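Local atomic coordinates of sulfoquinovosidase (Escherichia coli, PDB entry 5AEG), a protein that hydrolyses sulfoquinovosyl diacylglycerides and simple sulfoquinovosides such as sulfoquinovosyl glycerol, releasing sulfoquinovose that the bacterium degrades as a source of carbon and sulfur. Residues Q246-D251 and L578-G583; T466-G471 and T496-H501; L592-D597 and Q606-R611; D597-T602 and T627-E632. All coordinates share one frame; numbering follows the deposited sequence.

Contact 1. Residues Q246-D251 and L578-G583; sequences QPELPD and LNAKSG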
loop_
_atom_site.group_PDB
_atom_site.type_symbol
_atom_site.label_atom_id
_atom_site.label_comp_id
_atom_site.label_asym_id
_atom_site.label_seq_id
_atom_site.Cartn_x
_atom_site.Cartn_y
_atom_site.Cartn_z
ATOM N N GLN A 246 11.257 -1.425 -7.442
ATOM C CA GLN A 246 10.762 -2.781 -7.470
ATOM C C GLN A 246 11.365 -3.542 -8.664
ATOM O O GLN A 246 11.701 -2.964 -9.652
ATOM C CB GLN A 246 9.227 -2.773 -7.693
ATOM C CG GLN A 246 8.421 -2.144 -6.528
ATOM C CD GLN A 246 8.083 -0.698 -6.754
ATOM O OE1 GLN A 246 7.318 -0.358 -7.673
ATOM N NE2 GLN A 246 8.707 0.193 -5.948
ATOM N N PRO A 247 11.388 -4.830 -8.592
ATOM C CA PRO A 247 11.765 -5.610 -9.773
ATOM C C PRO A 247 10.774 -5.528 -10.886
ATOM O O PRO A 247 9.568 -5.216 -10.675
ATOM C CB PRO A 247 11.827 -7.058 -9.233
ATOM C CG PRO A 247 11.884 -6.944 -7.755
ATOM C CD PRO A 247 11.119 -5.669 -7.434
ATOM N N GLU A 248 11.240 -5.837 -12.093
ATOM C CA GLU A 248 10.330 -6.207 -13.164
ATOM C C GLU A 248 9.515 -7.443 -12.785
ATOM O O GLU A 248 9.993 -8.324 -12.123
ATOM C CB GLU A 248 11.083 -6.500 -14.463
ATOM C CG GLU A 248 11.732 -5.254 -15.037
ATOM C CD GLU A 248 12.472 -5.492 -16.349
ATOM O OE1 GLU A 248 12.630 -6.637 -16.781
ATOM O OE2 GLU A 248 12.863 -4.510 -16.941
ATOM N N LEU A 249 8.216 -7.423 -13.164
ATOM C CA LEU A 249 7.306 -8.550 -12.924
ATOM C C LEU A 249 7.676 -9.748 -13.793
ATOM O O LEU A 249 8.113 -9.595 -14.943
ATOM C CB LEU A 249 5.865 -8.163 -13.257
ATOM C CG LEU A 249 5.222 -7.049 -12.421
ATOM C CD1 LEU A 249 3.830 -6.678 -12.928
ATOM C CD2 LEU A 249 5.107 -7.488 -10.989
ATOM N N PRO A 250 7.374 -10.935 -13.301
ATOM C CA PRO A 250 7.539 -12.071 -14.214
ATOM C C PRO A 250 6.686 -11.948 -15.399
ATOM O O PRO A 250 5.542 -11.435 -15.298
ATOM C CB PRO A 250 7.141 -13.264 -13.395
ATOM C CG PRO A 250 7.293 -12.831 -11.950
ATOM C CD PRO A 250 7.053 -11.353 -11.927
ATOM N N ASP A 251 7.187 -12.479 -16.510
ATOM C CA ASP A 251 6.499 -12.407 -17.803
ATOM C C ASP A 251 5.093 -13.000 -17.782
ATOM O O ASP A 251 4.230 -12.567 -18.501
ATOM C CB ASP A 251 7.321 -13.088 -18.919
ATOM C CG ASP A 251 6.835 -12.662 -20.317
ATOM O OD1 ASP A 251 6.923 -11.439 -20.604
ATOM O OD2 ASP A 251 6.229 -13.479 -21.013
ATOM N N LEU A 578 10.045 0.598 -17.050
ATOM C CA LEU A 578 10.262 2.001 -16.594
ATOM C C LEU A 578 10.125 2.218 -15.080
ATOM O O LEU A 578 10.929 2.953 -14.424
ATOM C CB LEU A 578 9.342 2.956 -17.301
ATOM C CG LEU A 578 9.721 3.089 -18.773
ATOM C CD1 LEU A 578 8.551 3.608 -19.572
ATOM C CD2 LEU A 578 10.968 4.041 -18.964
ATOM N N ASN A 579 9.134 1.525 -14.506
ATOM C CA ASN A 579 9.035 1.512 -13.068
ATOM C C ASN A 579 10.253 0.977 -12.371
ATOM O O ASN A 579 10.712 1.553 -11.394
ATOM C CB ASN A 579 7.787 0.675 -12.606
ATOM C CG ASN A 579 7.546 0.820 -11.129
ATOM O OD1 ASN A 579 7.211 1.921 -10.619
ATOM N ND2 ASN A 579 7.683 -0.260 -10.426
ATOM N N ALA A 580 10.742 -0.176 -12.850
ATOM C CA ALA A 580 11.954 -0.819 -12.256
ATOM C C ALA A 580 13.241 0.063 -12.455
ATOM O O ALA A 580 14.090 0.108 -11.591
ATOM C CB ALA A 580 12.174 -2.187 -12.859
ATOM N N LYS A 581 13.275 0.788 -13.546
ATOM C CA LYS A 581 14.471 1.511 -13.950
ATOM C C LYS A 581 14.517 2.867 -13.281
ATOM O O LYS A 581 15.561 3.300 -12.833
ATOM C CB LYS A 581 14.486 1.671 -15.461
ATOM C CG LYS A 581 15.732 2.372 -16.034
ATOM C CD LYS A 581 15.481 2.654 -17.524
ATOM C CE LYS A 581 16.393 3.733 -18.115
ATOM N NZ LYS A 581 17.733 3.132 -18.271
ATOM N N SER A 582 13.396 3.555 -13.181
ATOM C CA SER A 582 13.433 4.897 -12.677
ATOM C C SER A 582 12.310 5.336 -11.765
ATOM O O SER A 582 12.158 6.546 -11.513
ATOM C CB SER A 582 13.611 5.848 -13.860
ATOM O OG SER A 582 12.453 5.801 -14.592
ATOM N N GLY A 583 11.492 4.381 -11.267
ATOM C CA GLY A 583 10.380 4.715 -10.334
ATOM C C GLY A 583 9.214 5.423 -10.954
ATOM O O GLY A 583 8.384 6.009 -10.259
HETATM O O HOH W 1 10.189 1.035 -8.668
HETATM O O HOH W 2 14.317 -2.168 -10.095
HETATM O O HOH W 3 8.596 -2.757 -11.897
#

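Contact 2. Residues T466-G471 and T496-H501; sequences TMMWAG and TGHGLH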
loop_
_atom_site.group_PDB
_atom_site.type_symbol
_atom_site.label_atom_id
_atom_site.label_comp_id
_atom_site.label_asym_id
_atom_site.label_seq_id
_atom_site.Cartn_x
_atom_site.Cartn_y
_atom_site.Cartn_z
ATOM N N THR A 466 7.375 -7.036 -4.089
ATOM C CA THR A 466 7.325 -7.107 -5.498
ATOM C C THR A 466 5.967 -6.665 -6.098
ATOM O O THR A 466 5.876 -6.437 -7.314
ATOM C CB THR A 466 7.601 -8.568 -5.963
ATOM O OG1 THR A 466 6.866 -9.508 -5.126
ATOM C CG2 THR A 466 9.146 -8.899 -5.786
ATOM N N MET A 467 4.938 -6.579 -5.273
ATOM C CA MET A 467 3.599 -6.116 -5.734
ATOM C C MET A 467 2.782 -5.768 -4.552
ATOM O O MET A 467 2.744 -6.568 -3.565
ATOM C CB MET A 467 2.911 -7.246 -6.512
ATOM C CG MET A 467 1.460 -7.002 -6.807
ATOM S SD MET A 467 1.044 -5.674 -7.969
ATOM C CE MET A 467 1.554 -6.492 -9.500
ATOM N N MET A 468 2.131 -4.598 -4.584
ATOM C CA MET A 468 1.169 -4.266 -3.569
ATOM C C MET A 468 -0.236 -4.671 -4.060
ATOM O O MET A 468 -0.561 -4.591 -5.240
ATOM C CB MET A 468 1.184 -2.778 -3.152
ATOM C CG MET A 468 2.526 -2.238 -2.761
ATOM S SD MET A 468 3.317 -3.141 -1.462
ATOM C CE MET A 468 2.153 -3.189 -0.155
ATOM N N TRP A 469 -1.071 -5.120 -3.107
ATOM C CA TRP A 469 -2.509 -5.219 -3.363
ATOM C C TRP A 469 -3.235 -4.346 -2.373
ATOM O O TRP A 469 -2.809 -4.177 -1.220
ATOM C CB TRP A 469 -3.051 -6.635 -3.539
ATOM C CG TRP A 469 -4.011 -7.190 -2.513
ATOM C CD1 TRP A 469 -5.386 -7.180 -2.555
ATOM C CD2 TRP A 469 -3.656 -7.929 -1.323
ATOM N NE1 TRP A 469 -5.876 -7.790 -1.436
ATOM C CE2 TRP A 469 -4.834 -8.206 -0.650
ATOM C CE3 TRP A 469 -2.430 -8.256 -0.717
ATOM C CZ2 TRP A 469 -4.852 -8.895 0.602
ATOM C CZ3 TRP A 469 -2.445 -8.945 0.481
ATOM C CH2 TRP A 469 -3.648 -9.194 1.156
ATOM N N ALA A 470 -4.425 -3.921 -2.779
ATOM C CA ALA A 470 -5.164 -2.948 -2.008
ATOM C C ALA A 470 -5.890 -3.467 -0.747
ATOM O O ALA A 470 -6.627 -2.736 -0.143
ATOM C CB ALA A 470 -6.153 -2.244 -2.914
ATOM N N GLY A 471 -5.632 -4.699 -0.360
ATOM C CA GLY A 471 -6.193 -5.202 0.871
ATOM C C GLY A 471 -7.692 -5.390 0.779
ATOM O O GLY A 471 -8.178 -5.652 -0.293
ATOM N N THR A 496 4.509 7.753 -3.362
ATOM C CA THR A 496 5.369 7.334 -2.259
ATOM C C THR A 496 6.360 6.290 -2.778
ATOM O O THR A 496 6.986 5.516 -2.025
ATOM C CB THR A 496 4.507 6.723 -1.087
ATOM O OG1 THR A 496 3.414 7.587 -0.792
ATOM C CG2 THR A 496 5.352 6.650 0.170
ATOM N N GLY A 497 6.481 6.184 -4.087
ATOM C CA GLY A 497 7.462 5.297 -4.634
ATOM C C GLY A 497 7.236 3.850 -4.855
ATOM O O GLY A 497 8.195 3.118 -5.055
ATOM N N HIS A 498 5.988 3.408 -4.816
ATOM C CA HIS A 498 5.642 2.015 -5.153
ATOM C C HIS A 498 4.620 2.081 -6.340
ATOM O O HIS A 498 3.511 2.698 -6.258
ATOM C CB HIS A 498 5.077 1.228 -3.974
ATOM C CG HIS A 498 5.200 -0.255 -4.204
ATOM N ND1 HIS A 498 4.643 -0.897 -5.301
ATOM C CD2 HIS A 498 5.939 -1.181 -3.564
ATOM C CE1 HIS A 498 4.995 -2.169 -5.294
ATOM N NE2 HIS A 498 5.772 -2.370 -4.240
ATOM N N GLY A 499 5.061 1.548 -7.492
ATOM C CA GLY A 499 4.393 1.685 -8.770
ATOM C C GLY A 499 3.738 0.392 -9.321
ATOM O O GLY A 499 3.343 0.365 -10.448
ATOM N N LEU A 500 3.591 -0.672 -8.508
ATOM C CA LEU A 500 2.929 -1.902 -8.892
ATOM C C LEU A 500 1.780 -2.221 -7.943
ATOM O O LEU A 500 2.038 -2.564 -6.787
ATOM C CB LEU A 500 3.950 -3.072 -8.951
ATOM C CG LEU A 500 5.197 -2.846 -9.835
ATOM C CD1 LEU A 500 6.181 -3.970 -9.669
ATOM C CD2 LEU A 500 4.767 -2.708 -11.242
ATOM N N HIS A 501 0.527 -2.182 -8.413
ATOM C CA HIS A 501 -0.628 -2.183 -7.541
ATOM C C HIS A 501 -1.783 -2.888 -8.211
ATOM O O HIS A 501 -2.092 -2.573 -9.334
ATOM C CB HIS A 501 -1.062 -0.723 -7.249
ATOM C CG HIS A 501 -2.018 -0.546 -6.123
ATOM N ND1 HIS A 501 -3.355 -0.283 -6.307
ATOM C CD2 HIS A 501 -1.806 -0.459 -4.796
ATOM C CE1 HIS A 501 -3.929 -0.050 -5.149
ATOM N NE2 HIS A 501 -2.991 -0.099 -4.211
#

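Contact 3. Residues L592-D597 and Q606-R611; sequences LHYEDD and QYLLGR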
loop_
_atom_site.group_PDB
_atom_site.type_symbol
_atom_site.label_atom_id
_atom_site.label_comp_id
_atom_site.label_asym_id
_atom_site.label_seq_id
_atom_site.Cartn_x
_atom_site.Cartn_y
_atom_site.Cartn_z
ATOM N N LEU A 592 1.477 13.958 -13.542
ATOM C CA LEU A 592 2.795 13.553 -13.950
ATOM C C LEU A 592 3.078 13.954 -15.428
ATOM O O LEU A 592 4.265 14.198 -15.790
ATOM C CB LEU A 592 3.071 12.092 -13.837
ATOM C CG LEU A 592 3.085 11.421 -12.458
ATOM C CD1 LEU A 592 3.687 10.043 -12.512
ATOM C CD2 LEU A 592 3.717 12.286 -11.417
ATOM N N HIS A 593 2.024 13.968 -16.238
ATOM C CA HIS A 593 2.173 14.258 -17.687
ATOM C C HIS A 593 1.490 15.503 -18.140
ATOM O O HIS A 593 1.695 15.868 -19.284
ATOM C CB HIS A 593 1.764 13.060 -18.539
ATOM C CG HIS A 593 2.595 11.880 -18.314
ATOM N ND1 HIS A 593 3.968 11.868 -18.562
ATOM C CD2 HIS A 593 2.291 10.655 -17.784
ATOM C CE1 HIS A 593 4.454 10.684 -18.233
ATOM N NE2 HIS A 593 3.451 9.930 -17.770
ATOM N N TYR A 594 0.626 16.126 -17.328
ATOM C CA TYR A 594 -0.177 17.320 -17.652
ATOM C C TYR A 594 0.065 18.306 -16.503
ATOM O O TYR A 594 -0.834 18.790 -15.900
ATOM C CB TYR A 594 -1.708 16.988 -17.881
ATOM C CG TYR A 594 -1.835 16.017 -19.021
ATOM C CD1 TYR A 594 -1.909 16.483 -20.356
ATOM C CD2 TYR A 594 -1.757 14.645 -18.819
ATOM C CE1 TYR A 594 -1.872 15.585 -21.438
ATOM C CE2 TYR A 594 -1.790 13.727 -19.894
ATOM C CZ TYR A 594 -1.905 14.196 -21.204
ATOM O OH TYR A 594 -1.827 13.365 -22.294
ATOM N N GLU A 595 1.337 18.619 -16.237
ATOM C CA GLU A 595 1.718 19.439 -15.071
ATOM C C GLU A 595 1.122 20.791 -15.019
ATOM O O GLU A 595 0.846 21.289 -13.922
ATOM C CB GLU A 595 3.254 19.600 -14.973
ATOM C CG GLU A 595 3.991 18.407 -14.446
ATOM C CD GLU A 595 5.418 18.742 -14.044
ATOM O OE1 GLU A 595 5.783 19.962 -14.086
ATOM O OE2 GLU A 595 6.158 17.829 -13.618
ATOM N N ASP A 596 0.835 21.383 -16.200
ATOM C CA ASP A 596 0.336 22.736 -16.270
ATOM C C ASP A 596 -1.159 22.783 -16.115
ATOM O O ASP A 596 -1.709 23.849 -16.116
ATOM C CB ASP A 596 0.800 23.404 -17.598
ATOM C CG ASP A 596 0.382 22.588 -18.848
ATOM O OD1 ASP A 596 0.106 21.300 -18.773
ATOM O OD2 ASP A 596 0.408 23.223 -19.928
ATOM N N ASP A 597 -1.851 21.627 -16.019
ATOM C CA ASP A 597 -3.305 21.606 -15.911
ATOM C C ASP A 597 -3.716 21.562 -14.432
ATOM O O ASP A 597 -3.560 20.494 -13.755
ATOM C CB ASP A 597 -3.888 20.435 -16.713
ATOM C CG ASP A 597 -5.377 20.404 -16.746
ATOM O OD1 ASP A 597 -6.021 20.873 -15.783
ATOM O OD2 ASP A 597 -5.980 19.833 -17.711
ATOM N N GLN A 606 -9.454 8.774 -11.259
ATOM C CA GLN A 606 -8.917 8.452 -12.552
ATOM C C GLN A 606 -7.438 8.589 -12.577
ATOM O O GLN A 606 -6.818 9.209 -11.711
ATOM C CB GLN A 606 -9.597 9.362 -13.617
ATOM C CG GLN A 606 -9.425 10.799 -13.427
ATOM C CD GLN A 606 -10.005 11.605 -14.602
ATOM O OE1 GLN A 606 -11.212 11.937 -14.614
ATOM N NE2 GLN A 606 -9.208 11.791 -15.630
ATOM N N TYR A 607 -6.850 7.910 -13.581
ATOM C CA TYR A 607 -5.467 7.698 -13.679
ATOM C C TYR A 607 -5.035 7.480 -15.082
ATOM O O TYR A 607 -5.858 7.241 -15.949
ATOM C CB TYR A 607 -4.940 6.525 -12.799
ATOM C CG TYR A 607 -5.505 5.182 -13.138
ATOM C CD1 TYR A 607 -6.800 4.785 -12.671
ATOM C CD2 TYR A 607 -4.795 4.271 -13.885
ATOM C CE1 TYR A 607 -7.335 3.525 -12.980
ATOM C CE2 TYR A 607 -5.339 3.009 -14.211
ATOM C CZ TYR A 607 -6.600 2.639 -13.741
ATOM O OH TYR A 607 -7.046 1.372 -14.060
ATOM N N LEU A 608 -3.729 7.602 -15.286
ATOM C CA LEU A 608 -3.100 7.183 -16.543
ATOM C C LEU A 608 -2.439 5.794 -16.332
ATOM O O LEU A 608 -1.760 5.549 -15.325
ATOM C CB LEU A 608 -2.053 8.191 -16.971
ATOM C CG LEU A 608 -2.512 9.589 -17.294
ATOM C CD1 LEU A 608 -1.318 10.578 -17.434
ATOM C CD2 LEU A 608 -3.430 9.660 -18.473
ATOM N N LEU A 609 -2.671 4.897 -17.256
ATOM C CA LEU A 609 -2.001 3.584 -17.327
ATOM C C LEU A 609 -0.877 3.757 -18.310
ATOM O O LEU A 609 -1.120 3.860 -19.500
ATOM C CB LEU A 609 -2.956 2.486 -17.760
ATOM C CG LEU A 609 -2.493 1.027 -17.768
ATOM C CD1 LEU A 609 -2.171 0.516 -16.335
ATOM C CD2 LEU A 609 -3.537 0.124 -18.407
ATOM N N GLY A 610 0.351 3.728 -17.802
ATOM C CA GLY A 610 1.523 4.199 -18.575
ATOM C C GLY A 610 1.262 5.656 -18.995
ATOM O O GLY A 610 0.496 6.381 -18.364
ATOM N N ARG A 611 1.944 6.079 -20.065
ATOM C CA ARG A 611 1.777 7.424 -20.609
ATOM C C ARG A 611 0.492 7.699 -21.403
ATOM O O ARG A 611 -0.024 8.833 -21.366
ATOM C CB ARG A 611 2.996 7.721 -21.507
ATOM C CG ARG A 611 3.055 9.081 -22.179
ATOM C CD ARG A 611 3.165 10.245 -21.263
ATOM N NE ARG A 611 3.003 11.582 -21.952
ATOM C CZ ARG A 611 1.831 12.220 -22.104
ATOM N NH1 ARG A 611 0.618 11.701 -21.638
ATOM N NH2 ARG A 611 1.844 13.391 -22.715
#

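Contact 4. Residues D597-T602 and T627-E632; sequences DAHTYT and TLYLPE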
loop_
_atom_site.group_PDB
_atom_site.type_symbol
_atom_site.label_atom_id
_atom_site.label_comp_id
_atom_site.label_asym_id
_atom_site.label_seq_id
_atom_site.Cartn_x
_atom_site.Cartn_y
_atom_site.Cartn_z
ATOM N N ASP A 597 -1.851 21.627 -16.019
ATOM C CA ASP A 597 -3.305 21.606 -15.911
ATOM C C ASP A 597 -3.716 21.562 -14.432
ATOM O O ASP A 597 -3.560 20.494 -13.755
ATOM C CB ASP A 597 -3.888 20.435 -16.713
ATOM C CG ASP A 597 -5.377 20.404 -16.746
ATOM O OD1 ASP A 597 -6.021 20.873 -15.783
ATOM O OD2 ASP A 597 -5.980 19.833 -17.711
ATOM N N ALA A 598 -4.233 22.694 -13.943
ATOM C CA ALA A 598 -4.595 22.843 -12.505
ATOM C C ALA A 598 -5.653 21.832 -12.010
ATOM O O ALA A 598 -5.587 21.351 -10.881
ATOM C CB ALA A 598 -5.070 24.260 -12.211
ATOM N N HIS A 599 -6.557 21.417 -12.903
ATOM C CA HIS A 599 -7.632 20.556 -12.542
ATOM C C HIS A 599 -7.118 19.145 -12.192
ATOM O O HIS A 599 -7.691 18.458 -11.324
ATOM C CB HIS A 599 -8.686 20.507 -13.643
ATOM C CG HIS A 599 -9.961 19.874 -13.168
ATOM N ND1 HIS A 599 -10.666 20.344 -12.070
ATOM C CD2 HIS A 599 -10.607 18.754 -13.565
ATOM C CE1 HIS A 599 -11.697 19.553 -11.834
ATOM N NE2 HIS A 599 -11.704 18.596 -12.748
ATOM N N THR A 600 -6.054 18.752 -12.800
ATOM C CA THR A 600 -5.567 17.338 -12.661
ATOM C C THR A 600 -5.069 17.064 -11.200
ATOM O O THR A 600 -5.024 15.894 -10.786
ATOM C CB THR A 600 -4.458 16.973 -13.597
ATOM O OG1 THR A 600 -3.259 17.751 -13.349
ATOM C CG2 THR A 600 -4.910 17.085 -15.101
ATOM N N TYR A 601 -4.834 18.138 -10.423
ATOM C CA TYR A 601 -4.243 17.992 -9.080
ATOM C C TYR A 601 -5.271 17.572 -8.091
ATOM O O TYR A 601 -4.931 17.138 -6.986
ATOM C CB TYR A 601 -3.485 19.293 -8.652
ATOM C CG TYR A 601 -2.235 19.544 -9.490
ATOM C CD1 TYR A 601 -2.283 20.265 -10.698
ATOM C CD2 TYR A 601 -1.000 19.105 -9.076
ATOM C CE1 TYR A 601 -1.145 20.462 -11.455
ATOM C CE2 TYR A 601 0.149 19.306 -9.816
ATOM C CZ TYR A 601 0.074 20.002 -11.027
ATOM O OH TYR A 601 1.256 20.165 -11.713
ATOM N N THR A 602 -6.554 17.736 -8.410
ATOM C CA THR A 602 -7.586 17.453 -7.461
ATOM C C THR A 602 -8.376 16.153 -7.820
ATOM O O THR A 602 -9.336 15.864 -7.168
ATOM C CB THR A 602 -8.581 18.633 -7.347
ATOM O OG1 THR A 602 -9.157 18.871 -8.598
ATOM C CG2 THR A 602 -7.880 19.923 -6.837
ATOM N N THR A 627 -18.894 10.216 -16.295
ATOM C CA THR A 627 -18.352 11.610 -16.496
ATOM C C THR A 627 -16.989 11.623 -15.870
ATOM O O THR A 627 -16.791 11.090 -14.758
ATOM C CB THR A 627 -19.343 12.610 -15.868
ATOM O OG1 THR A 627 -20.599 12.537 -16.550
ATOM C CG2 THR A 627 -18.828 14.053 -15.951
ATOM N N LEU A 628 -16.010 12.151 -16.592
ATOM C CA LEU A 628 -14.634 12.169 -16.204
ATOM C C LEU A 628 -14.021 13.389 -16.869
ATOM O O LEU A 628 -14.718 14.113 -17.622
ATOM C CB LEU A 628 -13.923 10.924 -16.699
ATOM C CG LEU A 628 -13.990 10.749 -18.203
ATOM C CD1 LEU A 628 -12.594 10.462 -18.707
ATOM C CD2 LEU A 628 -14.974 9.646 -18.595
ATOM N N TYR A 629 -12.734 13.566 -16.617
ATOM C CA TYR A 629 -11.986 14.709 -17.096
ATOM C C TYR A 629 -10.921 14.288 -18.058
ATOM O O TYR A 629 -10.084 13.462 -17.738
ATOM C CB TYR A 629 -11.384 15.524 -15.884
ATOM C CG TYR A 629 -10.609 16.705 -16.381
ATOM C CD1 TYR A 629 -11.291 17.856 -16.892
ATOM C CD2 TYR A 629 -9.235 16.690 -16.435
ATOM C CE1 TYR A 629 -10.559 18.988 -17.351
ATOM C CE2 TYR A 629 -8.511 17.805 -16.915
ATOM C CZ TYR A 629 -9.204 18.932 -17.414
ATOM O OH TYR A 629 -8.414 20.009 -17.894
ATOM N N LEU A 630 -10.855 14.936 -19.242
ATOM C CA LEU A 630 -9.718 14.761 -20.102
ATOM C C LEU A 630 -8.837 16.016 -20.132
ATOM O O LEU A 630 -9.371 17.128 -20.345
ATOM C CB LEU A 630 -10.199 14.468 -21.545
ATOM C CG LEU A 630 -11.046 13.202 -21.751
ATOM C CD1 LEU A 630 -11.554 13.082 -23.239
ATOM C CD2 LEU A 630 -10.259 11.976 -21.422
ATOM N N PRO A 631 -7.534 15.858 -19.854
ATOM C CA PRO A 631 -6.664 17.002 -20.012
ATOM C C PRO A 631 -6.484 17.254 -21.575
ATOM O O PRO A 631 -6.986 16.452 -22.436
ATOM C CB PRO A 631 -5.359 16.564 -19.410
ATOM C CG PRO A 631 -5.311 15.064 -19.755
ATOM C CD PRO A 631 -6.758 14.617 -19.758
ATOM N N GLU A 632 -5.879 18.377 -21.912
ATOM C CA GLU A 632 -5.780 18.765 -23.326
ATOM C C GLU A 632 -4.848 17.867 -24.105
ATOM O O GLU A 632 -3.638 17.806 -23.865
ATOM C CB GLU A 632 -5.338 20.277 -23.456
ATOM C CG GLU A 632 -5.671 20.866 -24.861
ATOM C CD GLU A 632 -7.163 20.749 -25.220
ATOM O OE1 GLU A 632 -8.046 21.544 -24.721
ATOM O OE2 GLU A 632 -7.497 19.829 -26.022
HETATM O O HOH W 4 -4.668 20.136 -20.122
#

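Contact 1. Residues Q246-D251 and L578-G583
Asn579 sends its amide N-H straight into the side-chain carbonyl of Gln246, with ND2 2.8 Å from OE1 and an angle of 174° at the hydrogen. The first torsion of Asn579 (chi1 -171°) sets CG opposite its backbone N and carries the amide to Gln246. The acceptor lies in the amide plane of Asn579, yet ND2 itself stands well above the carbonyl plane of Gln246, the two amides being turned 48° from each other. Beside this bond Ala580 turns its methyl group to the loop. Its CB rests 3.3 Å from the backbone O of Gln246 and 3.8 Å from CG of Glu248, a fit that suits a small alanine. Of three waters, one bridges Gln246 N and Asn579 O, another joins the carbonyl oxygens of Gln246 and Ala580, and the third connects Pro247 O with Asn579 ND2. A leucine in place of Asn579 would probably leave OE1 of Gln246 without this donor and the third water without one of its mates. The glutamine suits its buried place because OE1 also accepts from Gly499 N, while NE2 donates to the carbonyls of Gln462 and Gly497. The extended loop 246-251 runs from helix 232-243 toward barrel strand 257-260, pressed against the last turns of helix 569-582, with Leu249 reaching Val576 there and Leu451 of strand 451-454.

Contact 2. Residues T466-G471 and T496-H501
Met468 lays its side chain over the imidazole of His498. CG sits almost exactly above the ring centre, 3.4 Å from the centroid, as a CH-pi contact, and SD follows at 4.1 Å. The bend of Met468 at chi2 (-56°) keeps SD over the same face as CG; an unbranched, flexible methionine suits this place. At the ring's rim, ND1 of His498 accepts a weak bond from Leu500 N, and NE2 is bonded to Ser465 O, so both nitrogens help to fix its rotation. A valine in place of His498 would probably take away the flat surface under Met468 and leave the carbonyl of Ser465 without its side-chain mate.

The backbones meet in a parallel bridge between Met468 and His501. Met468 N donates to Leu500 O at 3.0 Å, and CA of His501 approaches Met468 O at 3.3 Å. Close by, SD of Met467 lies 4.0 Å from CB of Leu500, while CD1 of Leu500 comes to 3.4 Å from Thr466 O. The imidazole of His501 touches CB of Ala470 through CE1 at 3.8 Å, and its NE2 is bonded to Glu134.

Gly497, at positive phi, closes helix 486-495 with a Schellman motif and turns the chain into strand 501-505. That strand pairs with 468-469 in the parallel sheet of the TIM barrel, where Met467 and Trp469 bond to strand 451-454 on the other flank and helix 486-495 packs on His501.

Contact 3. Residues L592-D597 and Q606-R611
The loop 592-597 passes the end of strand 607-609 without pairing to it, His593 and Arg611 coming nearest with CA atoms 7.4 Å apart, and a type I beta turn from Tyr594 to Asp597 then folds it back. Between the two segments the guanidinium of Arg611 stacks flat on the imidazole of His593, the planes only 8° apart and the centres 4.4 Å. A bend at chi2 (64°) of the arginine chain helps to bring the guanidinium into this stack. From there NH1 donates to OH of Tyr594 at 3.0 Å, nearly straight at 172°. The hydroxyl lies in the guanidinium plane, while the phenol ring is turned nearly at right angles to it. Arginine suits the place, offering a flat cation to the imidazole and an N-H to the phenol oxygen. The Tyr594 hydroxyl is also bonded to Asp633, and His593 NE2 is bonded to Arg588. Leu608, a buried strand residue, meets both rings at their edges: its CD1 lies 3.6 Å from CD2 of His593 and 4.0 Å from CE2 of Tyr594. Gly610, with positive phi, turns the chain from strand 607-609 toward strand 613-615. This is a loop packed on the antiparallel sheet of the family 31 C-terminal domain.

Contact 4. Residues D597-T602 and T627-E632
Asp597 and Tyr629 reach for each other with nearly trans first torsions (-175° and 180°), each side chain swung away from its own backbone N, and they meet from opposite directions. The phenol donates to the carboxylate, OH of Tyr629 to OD2 of Asp597, at 2.4 Å, so short that the exact length is doubtful; OD2 lies at the edge of the ring, and the carboxylate plane stands almost perpendicular to it. A water continues the link, donating to OD2 of Asp597 and accepting from Glu632 N. CB of Pro631 packs 3.7 Å from the same OD2.

The other carboxylate oxygen faces its own segment, OD1 taking the backbone N-H of His599 at 3.0 Å. Aspartate suits the position because one oxygen can hold the local turn while the other grips the strand. His599 then leans over Tyr629: the edge of its imidazole points at the phenol face, a T-shaped pair with centroids 4.6 Å apart and planes at 69°. Its CD2 comes closest, 3.5 Å from CG of Tyr629. Thr600 adds its methyl, CG2 lying 4.1 Å from CE2 of Tyr629, while its hydroxyl donates to Asp597 O at 2.8 Å, in the carbonyl plane. The threonine thus offers an apolar branch to the strand and a polar one to its own turn.

Asp597 OD1 with His599 N forms an Asx turn leading into the 3-10 segment 599-601. In the family 31 C-terminal domain, this turn docks on strand 625-630, the partner of strand 647-652 in a two-stranded antiparallel sheet.

Overall arrangement
Contacts 1 and 2 touch, their centres 12 Å apart, joined through probable hydrogen bonds of the Gln246 side chain to 496-501. Contacts 3 and 4 form a second pair, 9 Å apart, sharing Asp597 and interlocking along the chain; Gln606 NE2 probably bonds to Tyr629 O, and Tyr594 packs on Pro631. The pairs stay separate, with nearest atoms of contacts 1 and 3 about 7 Å apart and those of contacts 2 and 4 about 14 Å. Only contact 2 approaches the catalytic centre: the Trp469 side chain touches the nucleophile Asp405, and that of Ala470 is about 8 Å from the side chain of Asp472, the inferred proton donor, and about 9 Å from a bound calcium ion.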